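Aldehyde dehydrogenase family protein (Pseudomonas syringae pv. tomato, PDB 6X9L) oxidises long-chain aliphatic aldehydes, octanal being one it binds, probably to the corresponding carboxylic acids with NAD+ as the electron acceptor. Local coordinates at residues Ala54-Ala59 with Gly219-Ala224; Glu95-Ile100 with Ala106-Ala111; Asn302-Val307 with Val377-Asp382. The protein carries 1 engineered substitution. All blocks are in the same frame, centred on the assembly; numbering follows the deposited sequence.

Contact 1: residues Ala54-Ala59 with Gly219-Ala224. With NAD (nicotinamide-adenine-dinucleotide), chain D.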
loop_
_atom_site.group_PDB
_atom_site.type_symbol
_atom_site.label_atom_id
_atom_site.label_comp_id
_atom_site.label_asym_id
_atom_site.label_seq_id
_atom_site.Cartn_x
_atom_site.Cartn_y
_atom_site.Cartn_z
ATOM N N ALA A 54 2.477 4.148 -27.057
ATOM C CA ALA A 54 2.296 2.958 -27.889
ATOM C C ALA A 54 3.372 1.908 -27.619
ATOM O O ALA A 54 3.101 0.699 -27.663
ATOM C CB ALA A 54 2.299 3.349 -29.368
ATOM N N ASP A 55 4.608 2.346 -27.375
ATOM C CA ASP A 55 5.657 1.409 -26.992
ATOM C C ASP A 55 5.356 0.757 -25.643
ATOM O O ASP A 55 5.522 -0.457 -25.481
ATOM C CB ASP A 55 6.996 2.135 -26.960
ATOM C CG ASP A 55 7.394 2.645 -28.315
ATOM O OD1 ASP A 55 7.558 1.796 -29.215
ATOM O OD2 ASP A 55 7.526 3.880 -28.491
ATOM N N VAL A 56 4.917 1.550 -24.665
ATOM C CA VAL A 56 4.528 0.996 -23.376
ATOM C C VAL A 56 3.375 0.014 -23.546
ATOM O O VAL A 56 3.271 -0.964 -22.800
ATOM C CB VAL A 56 4.180 2.139 -22.402
ATOM C CG1 VAL A 56 3.382 1.630 -21.217
ATOM C CG2 VAL A 56 5.434 2.830 -21.915
ATOM N N ASP A 57 2.504 0.240 -24.531
ATOM C CA ASP A 57 1.464 -0.736 -24.857
ATOM C C ASP A 57 2.056 -2.067 -25.326
ATOM O O ASP A 57 1.664 -3.137 -24.845
ATOM C CB ASP A 57 0.538 -0.172 -25.928
ATOM C CG ASP A 57 -0.513 0.732 -25.362
ATOM O OD1 ASP A 57 -0.604 0.813 -24.122
ATOM O OD2 ASP A 57 -1.251 1.360 -26.151
ATOM N N ARG A 58 2.984 -2.029 -26.285
ATOM C CA ARG A 58 3.576 -3.282 -26.748
ATOM C C ARG A 58 4.227 -4.027 -25.596
ATOM O O ARG A 58 4.143 -5.257 -25.501
ATOM C CB ARG A 58 4.603 -3.015 -27.846
ATOM C CG ARG A 58 4.062 -2.258 -29.036
ATOM C CD ARG A 58 5.110 -2.141 -30.132
ATOM N NE ARG A 58 5.494 -3.450 -30.660
ATOM C CZ ARG A 58 6.738 -3.922 -30.668
ATOM N NH1 ARG A 58 7.732 -3.184 -30.187
ATOM N NH2 ARG A 58 6.985 -5.126 -31.176
ATOM N N ALA A 59 4.863 -3.296 -24.697
ATOM C CA ALA A 59 5.560 -3.946 -23.602
ATOM C C ALA A 59 4.574 -4.564 -22.614
ATOM O O ALA A 59 4.743 -5.722 -22.206
ATOM C CB ALA A 59 6.501 -2.958 -22.919
ATOM N N GLY A 219 6.741 6.814 -18.066
ATOM C CA GLY A 219 6.240 6.589 -16.714
ATOM C C GLY A 219 4.770 6.937 -16.548
ATOM O O GLY A 219 4.038 6.245 -15.833
ATOM N N GLY A 220 4.318 8.023 -17.184
ATOM C CA GLY A 220 2.913 8.377 -17.086
ATOM C C GLY A 220 2.016 7.331 -17.720
ATOM O O GLY A 220 0.989 6.941 -17.145
ATOM N N ALA A 221 2.396 6.866 -18.917
ATOM C CA ALA A 221 1.667 5.792 -19.575
ATOM C C ALA A 221 1.567 4.567 -18.678
ATOM O O ALA A 221 0.505 3.942 -18.595
ATOM C CB ALA A 221 2.332 5.436 -20.901
ATOM N N MET A 222 2.661 4.203 -18.007
ATOM C CA MET A 222 2.642 3.029 -17.138
ATOM C C MET A 222 1.696 3.238 -15.959
ATOM O O MET A 222 0.851 2.381 -15.662
ATOM C CB MET A 222 4.057 2.710 -16.640
ATOM C CG MET A 222 4.944 1.998 -17.660
ATOM S SD MET A 222 6.695 2.388 -17.435
ATOM C CE MET A 222 7.335 1.037 -16.467
ATOM N N ALA A 223 1.812 4.394 -15.288
ATOM C CA ALA A 223 1.001 4.654 -14.102
ATOM C C ALA A 223 -0.485 4.575 -14.416
ATOM O O ALA A 223 -1.284 4.176 -13.556
ATOM C CB ALA A 223 1.353 6.021 -13.509
ATOM N N ALA A 224 -0.868 4.921 -15.645
ATOM C CA ALA A 224 -2.264 4.968 -16.046
ATOM C C ALA A 224 -2.731 3.739 -16.812
ATOM O O ALA A 224 -3.904 3.678 -17.190
ATOM C CB ALA A 224 -2.525 6.207 -16.904
HETATM P PA NAD D . 13.034 11.529 -10.218
HETATM O O1A NAD D . 11.928 11.516 -9.223
HETATM O O2A NAD D . 13.206 12.834 -10.893
HETATM O O5B NAD D . 12.852 10.349 -11.311
HETATM C C5B NAD D . 12.747 8.993 -10.917
HETATM C C4B NAD D . 12.155 8.156 -12.060
HETATM O O4B NAD D . 10.852 8.623 -12.341
HETATM C C3B NAD D . 12.921 8.292 -13.369
HETATM O O3B NAD D . 12.892 7.032 -14.028
HETATM C C2B NAD D . 12.119 9.306 -14.166
HETATM O O2B NAD D . 12.224 9.124 -15.562
HETATM C C1B NAD D . 10.729 8.952 -13.720
HETATM N N9A NAD D . 9.784 10.060 -13.769
HETATM C C8A NAD D . 10.025 11.413 -13.654
HETATM N N7A NAD D . 8.823 12.037 -13.694
HETATM C C5A NAD D . 7.847 11.109 -13.830
HETATM C C6A NAD D . 6.466 11.195 -13.919
HETATM N N6A NAD D . 5.857 12.362 -13.714
HETATM N N1A NAD D . 5.732 10.034 -14.036
HETATM C C2A NAD D . 6.350 8.806 -14.068
HETATM N N3A NAD D . 7.724 8.720 -13.979
HETATM C C4A NAD D . 8.444 9.861 -13.868
HETATM O O3 NAD D . 14.355 10.975 -9.481
HETATM P PN NAD D . 15.728 11.746 -9.153
HETATM O O1N NAD D . 15.454 12.871 -8.227
HETATM O O2N NAD D . 16.465 11.998 -10.404
HETATM O O5D NAD D . 16.355 10.476 -8.340
HETATM C C5D NAD D . 16.929 10.683 -7.073
HETATM C C4D NAD D . 15.828 10.590 -6.014
HETATM O O4D NAD D . 15.477 9.232 -5.805
HETATM C C3D NAD D . 16.316 11.124 -4.682
HETATM O O3D NAD D . 15.243 11.746 -4.020
HETATM C C2D NAD D . 16.645 9.859 -3.932
HETATM O O2D NAD D . 16.604 10.032 -2.532
HETATM C C1D NAD D . 15.548 8.922 -4.429
HETATM N N1N NAD D . 15.956 7.547 -4.119
HETATM C C2N NAD D . 15.252 6.830 -3.191
HETATM C C3N NAD D . 15.656 5.547 -2.849
HETATM C C7N NAD D . 14.931 4.730 -1.825
HETATM O O7N NAD D . 15.229 3.357 -1.788
HETATM N N7N NAD D . 14.056 5.278 -0.978
HETATM C C4N NAD D . 16.782 4.994 -3.448
HETATM C C5N NAD D . 17.493 5.735 -4.381
HETATM C C6N NAD D . 17.077 7.022 -4.704
#
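Val56 reaches from helix 53-71 onto helix 215-224 and is the one residue of its segment to bridge the gap. CG1 does the main reaching: it lies anti to the backbone N (chi1 163°), which brings it between two neighbours, 4.0 Å from CB of Ala221 and 3.9 Å from CG of Met222. CG2, the other branch, merely flanks the same alanine methyl at 4.2 Å from Ala221 CB, so that this methyl faces the fork of the valine and not a single arm.

Ala221 and Met222 play different parts. Ala221 turns its methyl toward Val56, and the CA atoms of Val56 and Ala221 lie 6.8 Å apart. The methionine runs across the valine at about a right angle and offers only its CG; further out its chain bends at chi3 (97°), and the side chain also packs on Val180 and Lys182 of strand 178-182. Ala59, one turn after Val56, touches Val180 too, so both helices lean on the same strand. The contact itself is wholly apolar and small, 124 Å² in all. Polar ties lie around it: Asp55 binds Leu29 N and Ser52 OG, and the carbonyl of Met222 accepts from Lys252 NZ.

Helix 215-224 turns its other side to the cofactor. Gly219 has no side chain, and the adenine occupies the side where one would project, with C2A of NAD 3.5 Å from CA of Gly219. A helix packed through Ala221 and Met222 on one side and carrying glycine against adenine on the other belongs to the adenine end of the Rossmann-like NAD-binding domain of aldehyde dehydrogenases.

Contact 2: residues Glu95-Ile100 with Ala106-Ala111; sequences ELAQAI and AAISSA
Ile108 lays its CD1 methyl over the flat face of the Gln98 carboxamide, 3.7 Å from CD of Gln98 and a little nearer the nitrogen end of the group. A bend in Gln98 and an anti torsion in Ile108 bring them together. Gln98 starts out pointing away from the facing helix, but its chain folds at chi2 (-87°) and returns the amide; Ile108 swings CG1 anti to its backbone N (chi1 -173°) and sends CD1 across. The same methyl also sits 3.8 Å from O of Ala97.

Beside this pair two alanine methyls lie alongside each other, Ala97 CB and Ala111 CB 3.7 Å apart, with Ala111 CB also 3.5 Å from O of Ala97. With so little side chain between them the CA atoms of Ala97 and Ala111 approach to 4.8 Å. Nearer the turn, CG2 of Ile100 touches CB of Ala106 at 4.1 Å, while Ser101 OG binds the carbonyl of Ala106. Helices 93-104 and 108-115 are consecutive, joined by a short turn and folded against each other; the first also packs on helices 161-174 and 188-201.

No hydrogen bond links the two segments. Methyl groups pack instead on an amide face and a carbonyl, and the buried amide bonds outside them, NE2 to Glu94 OE2 and OE1 to Ser8 N, which probably fixes its rotation.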
loop_
_atom_site.group_PDB
_atom_site.type_symbol
_atom_site.label_atom_id
_atom_site.label_comp_id
_atom_site.label_asym_id
_atom_site.label_seq_id
_atom_site.Cartn_x
_atom_site.Cartn_y
_atom_site.Cartn_z
ATOM N N GLU A 95 32.288 -5.105 -16.972
ATOM C CA GLU A 95 31.569 -4.409 -18.028
ATOM C C GLU A 95 30.469 -3.541 -17.437
ATOM O O GLU A 95 30.241 -2.408 -17.888
ATOM C CB GLU A 95 30.993 -5.420 -19.023
ATOM C CG GLU A 95 32.038 -6.255 -19.779
ATOM C CD GLU A 95 32.887 -7.158 -18.870
ATOM O OE1 GLU A 95 32.351 -7.698 -17.876
ATOM O OE2 GLU A 95 34.097 -7.324 -19.145
ATOM N N LEU A 96 29.790 -4.052 -16.405
ATOM C CA LEU A 96 28.712 -3.306 -15.774
ATOM C C LEU A 96 29.245 -2.115 -14.971
ATOM O O LEU A 96 28.642 -1.034 -14.982
ATOM C CB LEU A 96 27.894 -4.246 -14.894
ATOM C CG LEU A 96 27.031 -5.323 -15.557
ATOM C CD1 LEU A 96 26.650 -6.367 -14.511
ATOM C CD2 LEU A 96 25.793 -4.733 -16.174
ATOM N N ALA A 97 30.372 -2.283 -14.271
ATOM C CA ALA A 97 30.931 -1.158 -13.521
ATOM C C ALA A 97 31.370 -0.037 -14.455
ATOM O O ALA A 97 31.257 1.145 -14.114
ATOM C CB ALA A 97 32.107 -1.611 -12.653
ATOM N N GLN A 98 31.865 -0.382 -15.642
ATOM C CA GLN A 98 32.312 0.662 -16.563
ATOM C C GLN A 98 31.140 1.457 -17.145
ATOM O O GLN A 98 31.262 2.668 -17.362
ATOM C CB GLN A 98 33.166 0.040 -17.661
ATOM C CG GLN A 98 34.462 -0.567 -17.120
ATOM C CD GLN A 98 35.598 0.437 -17.024
ATOM O OE1 GLN A 98 35.534 1.531 -17.594
ATOM N NE2 GLN A 98 36.652 0.072 -16.294
ATOM N N ALA A 99 29.999 0.808 -17.387
ATOM C CA ALA A 99 28.845 1.517 -17.933
ATOM C C ALA A 99 28.196 2.432 -16.881
ATOM O O ALA A 99 27.820 3.571 -17.187
ATOM C CB ALA A 99 27.842 0.509 -18.509
ATOM N N ILE A 100 28.079 1.961 -15.636
ATOM C CA ILE A 100 27.586 2.815 -14.549
ATOM C C ILE A 100 28.455 4.063 -14.406
ATOM O O ILE A 100 27.961 5.198 -14.408
ATOM C CB ILE A 100 27.540 2.021 -13.233
ATOM C CG1 ILE A 100 26.510 0.882 -13.318
ATOM C CG2 ILE A 100 27.365 2.977 -12.031
ATOM C CD1 ILE A 100 26.715 -0.254 -12.289
ATOM N N ALA A 106 30.048 7.572 -11.349
ATOM C CA ALA A 106 30.544 6.876 -10.162
ATOM C C ALA A 106 32.021 6.529 -10.309
ATOM O O ALA A 106 32.426 5.897 -11.289
ATOM C CB ALA A 106 29.743 5.597 -9.920
ATOM N N ALA A 107 32.821 6.936 -9.324
ATOM C CA ALA A 107 34.218 6.523 -9.271
ATOM C C ALA A 107 34.340 5.031 -9.574
ATOM O O ALA A 107 33.692 4.204 -8.926
ATOM C CB ALA A 107 34.808 6.839 -7.895
ATOM N N ILE A 108 35.151 4.690 -10.584
ATOM C CA ILE A 108 35.231 3.300 -11.030
ATOM C C ILE A 108 35.479 2.368 -9.856
ATOM O O ILE A 108 34.959 1.250 -9.816
ATOM C CB ILE A 108 36.320 3.129 -12.101
ATOM C CG1 ILE A 108 36.249 1.715 -12.669
ATOM C CG2 ILE A 108 37.702 3.358 -11.497
ATOM C CD1 ILE A 108 34.993 1.444 -13.473
ATOM N N SER A 109 36.300 2.803 -8.901
ATOM C CA SER A 109 36.525 2.024 -7.693
ATOM C C SER A 109 35.218 1.748 -6.969
ATOM O O SER A 109 34.971 0.628 -6.512
ATOM C CB SER A 109 37.482 2.777 -6.779
ATOM O OG SER A 109 38.635 2.011 -6.530
ATOM N N SER A 110 34.380 2.775 -6.840
ATOM C CA SER A 110 33.057 2.646 -6.238
ATOM C C SER A 110 32.153 1.725 -7.044
ATOM O O SER A 110 31.284 1.052 -6.477
ATOM C CB SER A 110 32.409 4.021 -6.144
ATOM O OG SER A 110 32.137 4.324 -4.808
ATOM N N ALA A 111 32.292 1.737 -8.373
ATOM C CA ALA A 111 31.383 0.946 -9.195
ATOM C C ALA A 111 31.687 -0.537 -9.074
ATOM O O ALA A 111 30.765 -1.359 -9.057
ATOM C CB ALA A 111 31.456 1.407 -10.651
#

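Contact 3: residues Asn302-Val307 with Val377-Asp382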
loop_
_atom_site.group_PDB
_atom_site.type_symbol
_atom_site.label_atom_id
_atom_site.label_comp_id
_atom_site.label_asym_id
_atom_site.label_seq_id
_atom_site.Cartn_x
_atom_site.Cartn_y
_atom_site.Cartn_z
ATOM N N ASN A 302 28.230 21.288 23.372
ATOM C CA ASN A 302 29.568 21.443 23.922
ATOM C C ASN A 302 30.595 20.613 23.159
ATOM O O ASN A 302 31.777 20.599 23.519
ATOM C CB ASN A 302 29.578 21.045 25.392
ATOM C CG ASN A 302 29.300 19.578 25.592
ATOM O OD1 ASN A 302 28.673 18.923 24.751
ATOM N ND2 ASN A 302 29.767 19.042 26.712
ATOM N N ARG A 303 30.166 19.892 22.129
ATOM C CA ARG A 303 31.091 19.117 21.314
ATOM C C ARG A 303 31.145 19.604 19.871
ATOM O O ARG A 303 31.916 19.061 19.076
ATOM C CB ARG A 303 30.721 17.624 21.358
ATOM C CG ARG A 303 30.859 16.983 22.747
ATOM C CD ARG A 303 32.334 16.817 23.165
ATOM N NE ARG A 303 32.694 15.414 23.364
ATOM C CZ ARG A 303 33.856 14.890 22.993
ATOM N NH1 ARG A 303 34.759 15.652 22.397
ATOM N NH2 ARG A 303 34.117 13.608 23.204
ATOM N N LEU A 304 30.382 20.643 19.526
ATOM C CA LEU A 304 30.250 21.048 18.128
ATOM C C LEU A 304 31.591 21.472 17.528
ATOM O O LEU A 304 31.945 21.049 16.422
ATOM C CB LEU A 304 29.214 22.169 18.008
ATOM C CG LEU A 304 28.756 22.654 16.626
ATOM C CD1 LEU A 304 28.013 21.575 15.837
ATOM C CD2 LEU A 304 27.890 23.901 16.774
ATOM N N ALA A 305 32.349 22.319 18.231
ATOM C CA ALA A 305 33.610 22.797 17.662
ATOM C C ALA A 305 34.570 21.649 17.373
ATOM O O ALA A 305 35.323 21.700 16.394
ATOM C CB ALA A 305 34.269 23.821 18.588
ATOM N N GLU A 306 34.556 20.607 18.202
ATOM C CA GLU A 306 35.402 19.453 17.928
ATOM C C GLU A 306 34.939 18.706 16.677
ATOM O O GLU A 306 35.761 18.331 15.830
ATOM C CB GLU A 306 35.428 18.519 19.134
ATOM C CG GLU A 306 36.479 17.436 19.015
ATOM C CD GLU A 306 36.503 16.485 20.199
ATOM O OE1 GLU A 306 36.724 15.279 19.957
ATOM O OE2 GLU A 306 36.314 16.932 21.360
ATOM N N VAL A 307 33.627 18.476 16.538
ATOM C CA VAL A 307 33.147 17.722 15.380
ATOM C C VAL A 307 33.291 18.553 14.110
ATOM O O VAL A 307 33.600 18.013 13.041
ATOM C CB VAL A 307 31.696 17.220 15.579
ATOM C CG1 VAL A 307 31.267 17.291 17.046
ATOM C CG2 VAL A 307 30.726 17.953 14.685
ATOM N N VAL A 377 30.367 21.187 4.107
ATOM C CA VAL A 377 29.908 21.016 5.480
ATOM C C VAL A 377 29.447 22.370 6.021
ATOM O O VAL A 377 30.195 23.358 5.985
ATOM C CB VAL A 377 30.995 20.407 6.389
ATOM C CG1 VAL A 377 30.521 20.342 7.812
ATOM C CG2 VAL A 377 31.339 19.019 5.929
ATOM N N PHE A 378 28.210 22.407 6.509
ATOM C CA PHE A 378 27.640 23.525 7.234
ATOM C C PHE A 378 27.513 23.174 8.711
ATOM O O PHE A 378 27.212 22.031 9.072
ATOM C CB PHE A 378 26.257 23.894 6.683
ATOM C CG PHE A 378 26.299 24.547 5.350
ATOM C CD1 PHE A 378 26.822 25.822 5.215
ATOM C CD2 PHE A 378 25.817 23.897 4.224
ATOM C CE1 PHE A 378 26.865 26.437 3.973
ATOM C CE2 PHE A 378 25.858 24.516 2.982
ATOM C CZ PHE A 378 26.390 25.783 2.857
ATOM N N SER A 379 27.709 24.172 9.565
ATOM C CA SER A 379 27.534 23.981 10.998
ATOM C C SER A 379 26.698 25.124 11.556
ATOM O O SER A 379 26.294 26.037 10.830
ATOM C CB SER A 379 28.883 23.888 11.720
ATOM O OG SER A 379 28.680 23.517 13.063
ATOM N N GLU A 380 26.397 25.024 12.850
ATOM C CA GLU A 380 25.531 26.003 13.556
ATOM C C GLU A 380 24.243 26.099 12.754
ATOM O O GLU A 380 23.748 27.193 12.548
ATOM C CB GLU A 380 26.206 27.358 13.747
ATOM C CG GLU A 380 27.137 27.400 14.934
ATOM C CD GLU A 380 28.102 28.564 14.953
ATOM O OE1 GLU A 380 27.912 29.501 14.158
ATOM O OE2 GLU A 380 29.047 28.518 15.749
ATOM N N VAL A 381 23.767 24.948 12.317
ATOM C CA VAL A 381 22.577 24.830 11.444
ATOM C C VAL A 381 21.311 24.744 12.286
ATOM O O VAL A 381 21.244 23.968 13.218
ATOM C CB VAL A 381 22.726 23.620 10.509
ATOM C CG1 VAL A 381 21.401 23.163 9.935
ATOM C CG2 VAL A 381 23.702 23.911 9.401
ATOM N N ASP A 382 20.345 25.558 11.919
ATOM C CA ASP A 382 19.034 25.542 12.589
ATOM C C ASP A 382 18.132 24.588 11.824
ATOM O O ASP A 382 18.108 24.671 10.606
ATOM C CB ASP A 382 18.395 26.914 12.515
ATOM C CG ASP A 382 17.310 27.017 13.547
ATOM O OD1 ASP A 382 17.652 27.174 14.708
ATOM O OD2 ASP A 382 16.152 26.872 13.182
#
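Ser379 meets Leu304 first, its OG set against the branched end of the leucine: 3.5 Å from CD1 of Leu304 and 3.8 Å from CD2 of Leu304. The leucine stands on the first turn of helix 304-316, where CG anti to the backbone N (chi1 -172°) extends the side chain across the 8.2 Å between the CA atoms of Leu304 and Ser379. The hydroxyl is not left to hydrocarbon alone, because Ser379 OG is hydrogen-bonded to Glu308 OE2, one turn further along the same helix. The serine therefore touches that helix twice, once by packing and once by a polar bond.

At Glu380 the backbone takes a left-handed conformation (phi 53°), and the chain turns. This side chain crosses Leu304 at about a right angle and gives it only methylene: CG of Glu380 lies 4.0 Å from CD2 of Leu304, at the exposed border of the contact. Val381 then heads back into the interior, against Ile400 and Ile387, and its backbone bonds to Leu399.

Far from the annotated sites, this is structural packing of the first turn of helix 304-316 against strand 376-379 and the residues that follow. Strand 376-379 lies between antiparallel 355-358 and parallel 396-402, with 296-300 next; the helix following 296-300 covers that sheet, as in the alpha/beta catalytic domain of aldehyde dehydrogenases.

In the fold
The three contacts are separate. Contact 2 is nested in the chain loop that contact 1 closes, their centres about 30 Å apart, and contact 3 follows both in sequence. Contacts 1 and 3 lie on opposite sides of the chain's centre, about 48 Å between centres; the centres of contacts 2 and 3 are about 34 Å apart. In contact 1, segment 219-224 also meets the adenine of NAD, through Gly219 and Gly220. Contact 2 lies a shell away from the site: the side chain of Ala106 is about 12 Å from octanal and about 9 Å from that of Trp158, an NAD-binding residue. Contact 3 lies on the seven-stranded sheet that includes strand 376-379, probably the catalytic domain, away from both ligands.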